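Local coordinates for separin (Saccharomyces cerevisiae, PDB 5U1T), which is a caspase-like cysteine protease that cleaves the cohesin subunit MCD1/SCC1 at the onset of anaphase, allowing chromosomes to segregate, at residues A[677-682]-A[729-734]; A[957-962]-A[1311-1316]; A[168-173]-A[202-207]; A[64-69]-A[500-505]. All blocks are in the same frame, centred on the assembly; numbering follows the deposited sequence.

Interaction 1: residues A[677-682]-A[729-734]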
# COMPACT_ATOMS: atom_id res chain seq x y z
N THR A 677 2.66 3.04 -25.65
CA THR A 677 2.53 4.49 -25.77
C THR A 677 1.95 5.14 -24.52
O THR A 677 1.99 6.36 -24.39
CB THR A 677 1.64 4.92 -26.97
OG1 THR A 677 0.27 4.56 -26.72
CG2 THR A 677 2.13 4.28 -28.28
N ALA A 678 1.41 4.33 -23.61
CA ALA A 678 0.87 4.87 -22.37
C ALA A 678 1.98 5.52 -21.55
O ALA A 678 3.07 4.94 -21.42
CB ALA A 678 0.17 3.80 -21.57
N LYS A 679 1.74 6.71 -21.01
CA LYS A 679 2.74 7.32 -20.15
C LYS A 679 2.85 6.50 -18.89
O LYS A 679 1.94 5.73 -18.56
CB LYS A 679 2.39 8.77 -19.81
CG LYS A 679 3.60 9.60 -19.37
CD LYS A 679 3.19 10.90 -18.68
CE LYS A 679 2.53 10.62 -17.32
NZ LYS A 679 3.43 9.79 -16.47
N ILE A 680 3.97 6.66 -18.18
CA ILE A 680 4.33 5.77 -17.08
C ILE A 680 3.29 5.80 -15.97
O ILE A 680 3.10 4.81 -15.27
CB ILE A 680 5.71 6.12 -16.48
CG1 ILE A 680 6.71 6.44 -17.59
CG2 ILE A 680 6.25 4.96 -15.65
CD1 ILE A 680 6.81 5.35 -18.64
N GLU A 681 2.59 6.93 -15.82
CA GLU A 681 1.58 7.03 -14.78
C GLU A 681 0.34 6.19 -15.11
O GLU A 681 -0.21 5.52 -14.25
CB GLU A 681 1.18 8.48 -14.54
CG GLU A 681 1.17 8.81 -13.06
CD GLU A 681 0.30 10.02 -12.69
OE1 GLU A 681 0.16 10.97 -13.52
OE2 GLU A 681 -0.22 10.01 -11.54
N GLN A 682 -0.09 6.22 -16.37
CA GLN A 682 -1.25 5.45 -16.75
C GLN A 682 -0.94 3.96 -16.78
O GLN A 682 -1.80 3.13 -16.48
CB GLN A 682 -1.78 5.92 -18.10
CG GLN A 682 -2.82 7.02 -17.98
CD GLN A 682 -2.26 8.31 -17.37
OE1 GLN A 682 -1.23 8.85 -17.82
NE2 GLN A 682 -2.94 8.81 -16.32
N MET A 729 10.86 11.52 -8.53
CA MET A 729 10.80 10.71 -7.32
C MET A 729 9.38 10.18 -7.04
O MET A 729 9.22 9.03 -6.61
CB MET A 729 11.32 11.51 -6.13
CG MET A 729 11.37 10.78 -4.78
SD MET A 729 12.65 9.49 -4.67
CE MET A 729 14.04 10.34 -5.42
N SER A 730 8.37 11.00 -7.31
CA SER A 730 6.98 10.62 -7.07
C SER A 730 6.50 9.39 -7.87
O SER A 730 5.70 8.60 -7.38
CB SER A 730 6.05 11.78 -7.38
OG SER A 730 5.86 11.86 -8.78
N LEU A 731 6.98 9.27 -9.11
CA LEU A 731 6.71 8.12 -9.96
C LEU A 731 7.60 6.95 -9.61
O LEU A 731 7.21 5.79 -9.75
CB LEU A 731 6.92 8.46 -11.44
CG LEU A 731 5.98 9.42 -12.15
CD1 LEU A 731 6.30 9.38 -13.64
CD2 LEU A 731 4.54 9.04 -11.88
N TYR A 732 8.81 7.26 -9.18
CA TYR A 732 9.74 6.20 -8.82
C TYR A 732 9.21 5.48 -7.59
O TYR A 732 9.26 4.26 -7.53
CB TYR A 732 11.15 6.75 -8.58
CG TYR A 732 12.13 5.73 -8.06
CD1 TYR A 732 12.17 4.44 -8.60
CD2 TYR A 732 13.02 6.05 -7.05
CE1 TYR A 732 13.07 3.49 -8.12
CE2 TYR A 732 13.92 5.11 -6.57
CZ TYR A 732 13.95 3.84 -7.10
OH TYR A 732 14.84 2.92 -6.61
N ILE A 733 8.69 6.24 -6.63
CA ILE A 733 8.04 5.67 -5.46
C ILE A 733 6.88 4.76 -5.89
O ILE A 733 6.69 3.65 -5.35
CB ILE A 733 7.51 6.76 -4.51
CG1 ILE A 733 8.66 7.56 -3.91
CG2 ILE A 733 6.67 6.16 -3.40
CD1 ILE A 733 9.49 6.80 -2.94
N LYS A 734 6.13 5.21 -6.90
CA LYS A 734 4.98 4.47 -7.39
C LYS A 734 5.39 3.17 -8.09
O LYS A 734 4.68 2.17 -8.00
CB LYS A 734 4.14 5.34 -8.32
CG LYS A 734 3.17 6.27 -7.59
CD LYS A 734 2.56 7.31 -8.52
CE LYS A 734 1.51 8.16 -7.81
NZ LYS A 734 0.61 8.91 -8.76
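Glu681 and Leu731 meet at the centre of a small helix-to-helix contact in the alpha-helical part of separin, where the first turn of helix 680-689 faces the first two turns of helix 729-752. The two side chains cross at about a right angle: CG of Glu681 rests on the CD2 methyl of Leu731 at 3.6 Å, and the CA atoms of the same pair, 7.1 Å apart, are the nearest backbone positions. Leu731 has its CG beside the backbone N (chi1 -69°), a setting that sends both methyls out from the helix toward the other segment. Its second methyl has two neighbours: CD1 lies 4.4 Å from CB of Ile680 and 4.1 Å from NZ of Lys679, whose side chain likewise crosses the leucine at about a right angle. Lys679 occupies the N-cap position of helix 680-689, and bends at its third and fourth torsions (69° and 55°) curl its chain until the ammonium end arrives beside the methyl. This approach is loose and carries no polar bond between the two.

Beyond the apolar middle, Glu681 continues as an extended chain, and so does Lys734 from the other helix. They approach at a slant rather than alongside each other. Lys734 also touches Ser784 of helix 782-805, while Ile680 reaches Glu717, so both helices have further neighbours in the fold. Every touching residue keeps some exposure, as expected of a surface contact. The single ionic link is a salt bridge made by one carboxylate oxygen, with OE2 of Glu681 standing 3.1 Å from NZ of Lys734.

Interaction 2: residues A[957-962]-A[1311-1316]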
# COMPACT_ATOMS: atom_id res chain seq x y z
N GLU A 957 -17.49 -45.43 23.16
CA GLU A 957 -17.02 -45.38 24.54
C GLU A 957 -16.24 -46.64 24.90
O GLU A 957 -16.16 -47.02 26.08
CB GLU A 957 -18.20 -45.22 25.48
CG GLU A 957 -18.86 -43.85 25.40
CD GLU A 957 -20.23 -43.86 26.03
OE1 GLU A 957 -20.51 -44.81 26.82
OE2 GLU A 957 -21.04 -42.93 25.72
N SER A 958 -15.69 -47.30 23.89
CA SER A 958 -14.99 -48.55 24.09
C SER A 958 -13.63 -48.46 23.48
O SER A 958 -13.45 -47.79 22.45
CB SER A 958 -15.76 -49.72 23.47
OG SER A 958 -16.71 -50.22 24.37
N THR A 959 -12.69 -49.09 24.14
CA THR A 959 -11.41 -49.41 23.58
C THR A 959 -11.60 -50.12 22.29
O THR A 959 -12.23 -51.14 22.23
CB THR A 959 -10.60 -50.30 24.51
OG1 THR A 959 -10.18 -49.55 25.64
CG2 THR A 959 -9.40 -50.79 23.81
N LEU A 960 -11.06 -49.56 21.24
CA LEU A 960 -11.24 -50.10 19.91
C LEU A 960 -9.90 -50.40 19.32
O LEU A 960 -8.92 -49.77 19.62
CB LEU A 960 -11.94 -49.10 19.03
CG LEU A 960 -13.42 -48.92 19.20
CD1 LEU A 960 -13.87 -47.86 18.24
CD2 LEU A 960 -14.12 -50.21 18.91
N GLY A 961 -9.86 -51.35 18.41
CA GLY A 961 -8.61 -51.73 17.81
C GLY A 961 -8.70 -52.15 16.38
O GLY A 961 -9.76 -52.31 15.84
N ILE A 962 -7.56 -52.33 15.76
CA ILE A 962 -7.48 -52.67 14.36
C ILE A 962 -6.13 -53.28 14.10
O ILE A 962 -5.16 -52.85 14.66
CB ILE A 962 -7.73 -51.42 13.51
CG1 ILE A 962 -7.56 -51.68 12.04
CG2 ILE A 962 -6.82 -50.30 13.91
CD1 ILE A 962 -8.54 -50.91 11.21
N ILE A 1311 -11.10 -59.17 28.83
CA ILE A 1311 -12.31 -59.90 28.46
C ILE A 1311 -13.25 -58.93 27.76
O ILE A 1311 -13.73 -59.19 26.65
CB ILE A 1311 -13.04 -60.52 29.70
CG1 ILE A 1311 -12.06 -61.24 30.63
CG2 ILE A 1311 -14.13 -61.46 29.28
CD1 ILE A 1311 -11.73 -62.58 30.26
N TYR A 1312 -13.49 -57.80 28.41
CA TYR A 1312 -14.33 -56.74 27.87
C TYR A 1312 -13.94 -56.36 26.46
O TYR A 1312 -14.79 -56.16 25.59
CB TYR A 1312 -14.26 -55.52 28.76
CG TYR A 1312 -14.92 -55.71 30.10
CD1 TYR A 1312 -15.76 -56.79 30.33
CD2 TYR A 1312 -14.70 -54.80 31.13
CE1 TYR A 1312 -16.37 -56.97 31.55
CE2 TYR A 1312 -15.31 -54.95 32.37
CZ TYR A 1312 -16.14 -56.04 32.57
OH TYR A 1312 -16.75 -56.19 33.82
N PHE A 1313 -12.64 -56.25 26.26
CA PHE A 1313 -12.09 -55.91 24.97
C PHE A 1313 -12.47 -56.96 23.94
O PHE A 1313 -12.96 -56.63 22.86
CB PHE A 1313 -10.57 -55.75 25.06
CG PHE A 1313 -9.94 -55.37 23.77
CD1 PHE A 1313 -10.31 -54.19 23.13
CD2 PHE A 1313 -8.99 -56.19 23.19
CE1 PHE A 1313 -9.74 -53.83 21.92
CE2 PHE A 1313 -8.41 -55.83 21.98
CZ PHE A 1313 -8.79 -54.65 21.34
N VAL A 1314 -12.27 -58.23 24.30
CA VAL A 1314 -12.56 -59.32 23.37
C VAL A 1314 -14.08 -59.46 23.13
O VAL A 1314 -14.53 -59.57 21.98
CB VAL A 1314 -11.96 -60.65 23.89
CG1 VAL A 1314 -12.18 -61.75 22.88
CG2 VAL A 1314 -10.47 -60.46 24.12
N LEU A 1315 -14.86 -59.42 24.20
CA LEU A 1315 -16.31 -59.39 24.07
C LEU A 1315 -16.75 -58.25 23.15
O LEU A 1315 -17.64 -58.42 22.31
CB LEU A 1315 -16.97 -59.25 25.43
CG LEU A 1315 -16.75 -60.37 26.44
CD1 LEU A 1315 -17.64 -60.20 27.65
CD2 LEU A 1315 -17.00 -61.70 25.78
N ASP A 1316 -16.11 -57.09 23.29
CA ASP A 1316 -16.43 -55.96 22.44
C ASP A 1316 -16.12 -56.28 20.98
O ASP A 1316 -16.93 -56.01 20.12
CB ASP A 1316 -15.70 -54.71 22.90
CG ASP A 1316 -16.43 -53.96 23.99
OD1 ASP A 1316 -17.59 -54.30 24.30
OD2 ASP A 1316 -15.85 -53.01 24.54
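Phe1313 reaches from helix 1303-1320 to Thr959 and the start of strand 960-962, a helix packed against a mixed beta sheet in which strand 960-962 pairs antiparallel with strand 1157-1163. From CB, the side chain leaves the helix with CG anti to the backbone N (chi1 -179°), carrying the ring toward the strand although the CB bond itself does not aim there. At CD1 the ring meets the CG2 methyl of Thr959 at 3.6 Å; the two side chains cross at about a right angle, and the methyl sits obliquely to the ring. CE1 shares that methyl, and the Thr959 carbonyl O lies in the ring plane at this edge, 3.7 Å from CE1. Leu960 C and Gly961 N follow along the same edge, the latter 4.3 Å from CE1. At the tip, CZ comes 4.6 Å from CA of Gly961, with no side chain intervening. Leu960 turns away, onto Thr1051 and Ile1052 of helix 1036-1054, so the strand lies between two helices. One helical turn beyond Phe1313, a polar bond completes the contact: Ser958 OG donates to Asp1316 OD2 over 2.9 Å, approaching from above the carboxylate, 48° out of its plane.

Interaction 3: residues A[168-173]-A[202-207]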
# COMPACT_ATOMS: atom_id res chain seq x y z
N PRO A 168 -18.06 47.93 -31.69
CA PRO A 168 -19.08 47.61 -32.68
C PRO A 168 -20.32 48.44 -32.44
O PRO A 168 -21.13 48.61 -33.35
CB PRO A 168 -19.37 46.13 -32.44
CG PRO A 168 -18.23 45.64 -31.62
CD PRO A 168 -17.82 46.80 -30.78
N ASN A 169 -20.46 48.96 -31.22
CA ASN A 169 -21.59 49.80 -30.86
C ASN A 169 -21.18 51.27 -30.76
O ASN A 169 -21.88 52.07 -30.13
CB ASN A 169 -22.20 49.30 -29.57
CG ASN A 169 -22.55 47.82 -29.63
OD1 ASN A 169 -22.86 47.30 -30.71
ND2 ASN A 169 -22.48 47.13 -28.49
N LEU A 170 -20.06 51.61 -31.40
CA LEU A 170 -19.53 52.97 -31.42
C LEU A 170 -20.65 53.97 -31.64
O LEU A 170 -21.52 53.74 -32.46
CB LEU A 170 -18.47 53.13 -32.50
CG LEU A 170 -17.99 54.57 -32.67
CD1 LEU A 170 -17.23 55.03 -31.43
CD2 LEU A 170 -17.16 54.74 -33.93
N LYS A 171 -20.65 55.04 -30.86
CA LYS A 171 -21.67 56.07 -30.97
C LYS A 171 -21.35 57.01 -32.12
O LYS A 171 -20.59 57.97 -31.97
CB LYS A 171 -21.80 56.85 -29.66
CG LYS A 171 -22.20 56.00 -28.46
CD LYS A 171 -23.69 55.67 -28.47
CE LYS A 171 -24.15 55.10 -27.14
NZ LYS A 171 -25.64 55.11 -27.00
N ALA A 172 -21.94 56.72 -33.28
CA ALA A 172 -21.65 57.43 -34.52
C ALA A 172 -21.93 58.91 -34.42
O ALA A 172 -21.00 59.71 -34.36
CB ALA A 172 -22.45 56.82 -35.66
N HIS A 173 -23.22 59.27 -34.43
CA HIS A 173 -23.65 60.67 -34.38
C HIS A 173 -22.83 61.49 -33.39
O HIS A 173 -22.40 62.59 -33.70
CB HIS A 173 -25.14 60.76 -34.04
CG HIS A 173 -25.66 62.16 -34.10
ND1 HIS A 173 -25.73 62.87 -35.28
CD2 HIS A 173 -26.10 63.00 -33.13
CE1 HIS A 173 -26.20 64.09 -35.03
NE2 HIS A 173 -26.42 64.19 -33.74
N LYS A 202 -20.30 59.39 -44.52
CA LYS A 202 -20.50 58.34 -45.53
C LYS A 202 -20.43 56.97 -44.87
O LYS A 202 -21.28 56.11 -45.10
CB LYS A 202 -19.44 58.44 -46.63
CG LYS A 202 -19.63 57.46 -47.79
CD LYS A 202 -20.00 58.18 -49.08
CE LYS A 202 -20.23 57.20 -50.23
NZ LYS A 202 -20.78 57.86 -51.46
N GLN A 203 -19.41 56.79 -44.03
CA GLN A 203 -19.11 55.50 -43.42
C GLN A 203 -20.24 54.99 -42.54
O GLN A 203 -20.48 53.78 -42.45
CB GLN A 203 -17.85 55.62 -42.59
CG GLN A 203 -17.19 54.29 -42.25
CD GLN A 203 -15.73 54.51 -41.92
OE1 GLN A 203 -15.15 55.52 -42.32
NE2 GLN A 203 -15.14 53.57 -41.17
N PHE A 204 -20.90 55.92 -41.88
CA PHE A 204 -21.89 55.54 -40.89
C PHE A 204 -23.28 55.86 -41.38
O PHE A 204 -24.26 55.69 -40.66
CB PHE A 204 -21.59 56.25 -39.58
CG PHE A 204 -20.27 55.84 -39.00
CD1 PHE A 204 -19.88 54.51 -39.02
CD2 PHE A 204 -19.40 56.78 -38.47
CE1 PHE A 204 -18.68 54.12 -38.51
CE2 PHE A 204 -18.18 56.39 -37.95
CZ PHE A 204 -17.82 55.06 -37.98
N LYS A 205 -23.34 56.27 -42.65
CA LYS A 205 -24.58 56.59 -43.33
C LYS A 205 -25.34 57.64 -42.52
O LYS A 205 -26.51 57.46 -42.21
CB LYS A 205 -25.45 55.34 -43.52
CG LYS A 205 -24.68 54.02 -43.70
CD LYS A 205 -23.92 53.99 -45.01
CE LYS A 205 -23.70 52.56 -45.45
NZ LYS A 205 -24.98 51.79 -45.55
N LEU A 206 -24.66 58.73 -42.17
CA LEU A 206 -25.29 59.77 -41.39
C LEU A 206 -25.85 60.83 -42.32
O LEU A 206 -25.32 61.04 -43.42
CB LEU A 206 -24.29 60.38 -40.39
CG LEU A 206 -23.69 59.39 -39.36
CD1 LEU A 206 -22.91 60.12 -38.28
CD2 LEU A 206 -24.76 58.52 -38.72
N PRO A 207 -26.96 61.48 -41.91
CA PRO A 207 -27.56 62.56 -42.70
C PRO A 207 -26.73 63.81 -42.63
O PRO A 207 -26.53 64.31 -41.53
CB PRO A 207 -28.91 62.78 -42.01
CG PRO A 207 -28.66 62.39 -40.59
CD PRO A 207 -27.72 61.21 -40.68
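Leu170 and Phe204 come together through contrasting first torsions: Leu170 holds CG anti to the backbone N (chi1 174°), whereas Phe204 swings its ring to the side of its own backbone N (chi1 -63°). The two side chains then cross at about a right angle, and the CD2 methyl of the leucine stops 4.1 Å from CZ, the far tip of the phenylalanine ring. Nearer the root of that ring sits Ala172. Its CB lies 4.1 Å from Phe204 CB and about as far from CG and CD2, so the methyl fills the angle where the ring joins its backbone. Both groups come obliquely to the ring. One ring face is instead occupied from within the same segment, by Gln203 CB lying 4.2 Å above the plane and over the centre.

Just beyond Phe204 a Schellman motif ends helix 190-203. Lys205, at positive phi, is its C-prime residue; Lys205 N bonds to Lys202 O and Leu206 N to Ile201 O. This turn delivers Leu206 to the same neighbour, the start of helix 172-185, for which Lys171 is the N-cap residue. Leu206 spreads its two methyls over that first turn: CD2 is 4.2 Å from Ala172 CB, while CD1 approaches the backbone at 4.0 Å from His173 N. Dispersion contacts alone join the two segments, with no hydrogen bond crossing. Outside them, Lys171 NZ pairs in a salt bridge with an acidic side chain of another protein chain, and His173 packs on an acidic side chain of that chain.

Interaction 4: residues A[64-69]-A[500-505]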
# COMPACT_ATOMS: atom_id res chain seq x y z
N SER A 64 -10.03 41.91 -6.89
CA SER A 64 -9.36 40.94 -6.06
C SER A 64 -10.12 39.62 -6.03
O SER A 64 -9.50 38.57 -5.88
CB SER A 64 -9.19 41.47 -4.66
OG SER A 64 -8.41 40.57 -3.91
N HIS A 65 -11.44 39.68 -6.16
CA HIS A 65 -12.25 38.48 -6.06
C HIS A 65 -12.68 37.98 -7.42
O HIS A 65 -13.66 37.27 -7.52
CB HIS A 65 -13.49 38.73 -5.19
CG HIS A 65 -13.18 39.16 -3.79
ND1 HIS A 65 -14.16 39.40 -2.85
CD2 HIS A 65 -11.99 39.38 -3.17
CE1 HIS A 65 -13.59 39.76 -1.71
NE2 HIS A 65 -12.28 39.74 -1.87
N HIS A 66 -11.96 38.41 -8.45
CA HIS A 66 -12.24 38.06 -9.85
C HIS A 66 -13.68 38.28 -10.35
O HIS A 66 -14.11 37.67 -11.32
CB HIS A 66 -11.83 36.59 -10.09
CG HIS A 66 -10.35 36.38 -10.14
ND1 HIS A 66 -9.74 35.57 -11.08
CD2 HIS A 66 -9.35 36.91 -9.40
CE1 HIS A 66 -8.43 35.61 -10.91
NE2 HIS A 66 -8.17 36.41 -9.90
N MET A 67 -14.43 39.17 -9.71
CA MET A 67 -15.81 39.44 -10.08
C MET A 67 -15.92 40.49 -11.20
O MET A 67 -16.28 41.65 -10.95
CB MET A 67 -16.58 39.91 -8.84
CG MET A 67 -16.84 38.83 -7.84
SD MET A 67 -17.95 37.61 -8.57
CE MET A 67 -19.54 38.25 -8.04
N TRP A 68 -15.60 40.10 -12.42
CA TRP A 68 -15.31 41.09 -13.47
C TRP A 68 -16.54 41.85 -13.96
O TRP A 68 -16.43 42.98 -14.41
CB TRP A 68 -14.64 40.42 -14.67
CG TRP A 68 -13.60 39.33 -14.35
CD1 TRP A 68 -13.64 38.01 -14.74
CD2 TRP A 68 -12.36 39.49 -13.64
NE1 TRP A 68 -12.52 37.35 -14.31
CE2 TRP A 68 -11.72 38.23 -13.63
CE3 TRP A 68 -11.74 40.56 -13.00
CZ2 TRP A 68 -10.48 38.02 -13.01
CZ3 TRP A 68 -10.52 40.35 -12.38
CH2 TRP A 68 -9.90 39.09 -12.38
N GLY A 69 -17.70 41.21 -13.88
CA GLY A 69 -18.92 41.75 -14.44
C GLY A 69 -19.44 42.88 -13.60
O GLY A 69 -20.15 43.74 -14.09
N SER A 500 -4.45 39.37 -7.79
CA SER A 500 -5.61 39.08 -6.96
C SER A 500 -5.31 38.25 -5.73
O SER A 500 -4.22 37.69 -5.56
CB SER A 500 -6.64 38.33 -7.78
OG SER A 500 -6.10 37.08 -8.16
N GLU A 501 -6.31 38.19 -4.88
CA GLU A 501 -6.33 37.32 -3.72
C GLU A 501 -6.26 35.87 -4.18
O GLU A 501 -5.49 35.07 -3.65
CB GLU A 501 -7.60 37.56 -2.93
CG GLU A 501 -7.72 36.72 -1.73
CD GLU A 501 -8.99 37.01 -0.97
OE1 GLU A 501 -10.04 36.39 -1.26
OE2 GLU A 501 -8.92 37.87 -0.06
N ILE A 502 -7.08 35.54 -5.16
CA ILE A 502 -7.15 34.19 -5.69
C ILE A 502 -5.79 33.73 -6.26
O ILE A 502 -5.31 32.62 -5.94
CB ILE A 502 -8.26 34.11 -6.75
CG1 ILE A 502 -9.53 34.78 -6.20
CG2 ILE A 502 -8.51 32.68 -7.15
CD1 ILE A 502 -10.82 34.35 -6.85
N MET A 503 -5.16 34.58 -7.06
CA MET A 503 -3.85 34.26 -7.60
C MET A 503 -2.82 33.99 -6.51
O MET A 503 -2.01 33.07 -6.65
CB MET A 503 -3.35 35.39 -8.50
CG MET A 503 -4.07 35.49 -9.81
SD MET A 503 -3.55 36.95 -10.74
CE MET A 503 -1.86 36.52 -11.20
N LEU A 504 -2.84 34.81 -5.46
CA LEU A 504 -1.88 34.63 -4.37
C LEU A 504 -2.15 33.30 -3.61
O LEU A 504 -1.21 32.61 -3.18
CB LEU A 504 -1.93 35.82 -3.41
CG LEU A 504 -1.32 37.13 -3.93
CD1 LEU A 504 -1.66 38.28 -3.01
CD2 LEU A 504 0.19 37.04 -4.10
N SER A 505 -3.43 32.95 -3.48
CA SER A 505 -3.83 31.75 -2.76
C SER A 505 -3.37 30.45 -3.44
O SER A 505 -2.76 29.59 -2.81
CB SER A 505 -5.35 31.75 -2.59
OG SER A 505 -5.74 30.73 -1.69
O HOH W 1 -11.05 39.73 0.71
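His66 and Ser500 are hydrogen-bonded, NE2 lying 2.8 Å from OG; either partner could be the donor, and OG lies near the plane of the imidazole at its edge. Two further hydrogen bonds are weak: the amide N of Glu501 is shared between Ser64 O at 3.4 Å and Ser64 OG at 3.3 Å. A water joins the remaining pair, lying 2.9 Å from His65 NE2 and donating to Glu501 OE2. Both ends have other partners, since His65 ND1 bonds to Leu550 O and Glu501 OE1 to Ser522, Ser525 and His551.

These polar contacts bring the C-terminal end of helix 48-64 to the N terminus of helix 501-509. Ser500 is the N-cap of the latter: OG, between the backbone N and the carbonyl carbon (chi1 64°), accepts from Met503 N over 2.9 Å at 164°. One hydroxyl therefore serves both the helix end and the histidine, which probably limits rotation of each.

Apolar contact is concentrated on Ile502. Its CB makes a CH-pi interaction with the His66 ring, 4.2 Å from the centroid and 26° off the normal, while Trp68 CZ2 lies over the opposite face, toward the rim. Farther along the isoleucine, CG1 passes 3.8 Å from His66 CD2, and the CD1 methyl continues beside the imidazole root at CG.

From the N terminus, interaction 4 opens first, at 64-69 after helix 48-64, and stays open for some 430 residues until 500-505 closes it. Within that long, largely helical loop, interaction 3 closes a much shorter one, joining the start of helix 172-185 to the end of helix 190-203; nearest atoms of the two contacts are about 15 Å apart. Interaction 1 follows in series, joining helices 680-689 and 729-752 near the middle of the chain. Interaction 2 comes last, bridging almost 350 residues to tie strand 960-962 to helix 1303-1320. No loops cross. Interactions 2 and 3, with centres about 126 Å apart, lie on opposite sides of the chain's centre.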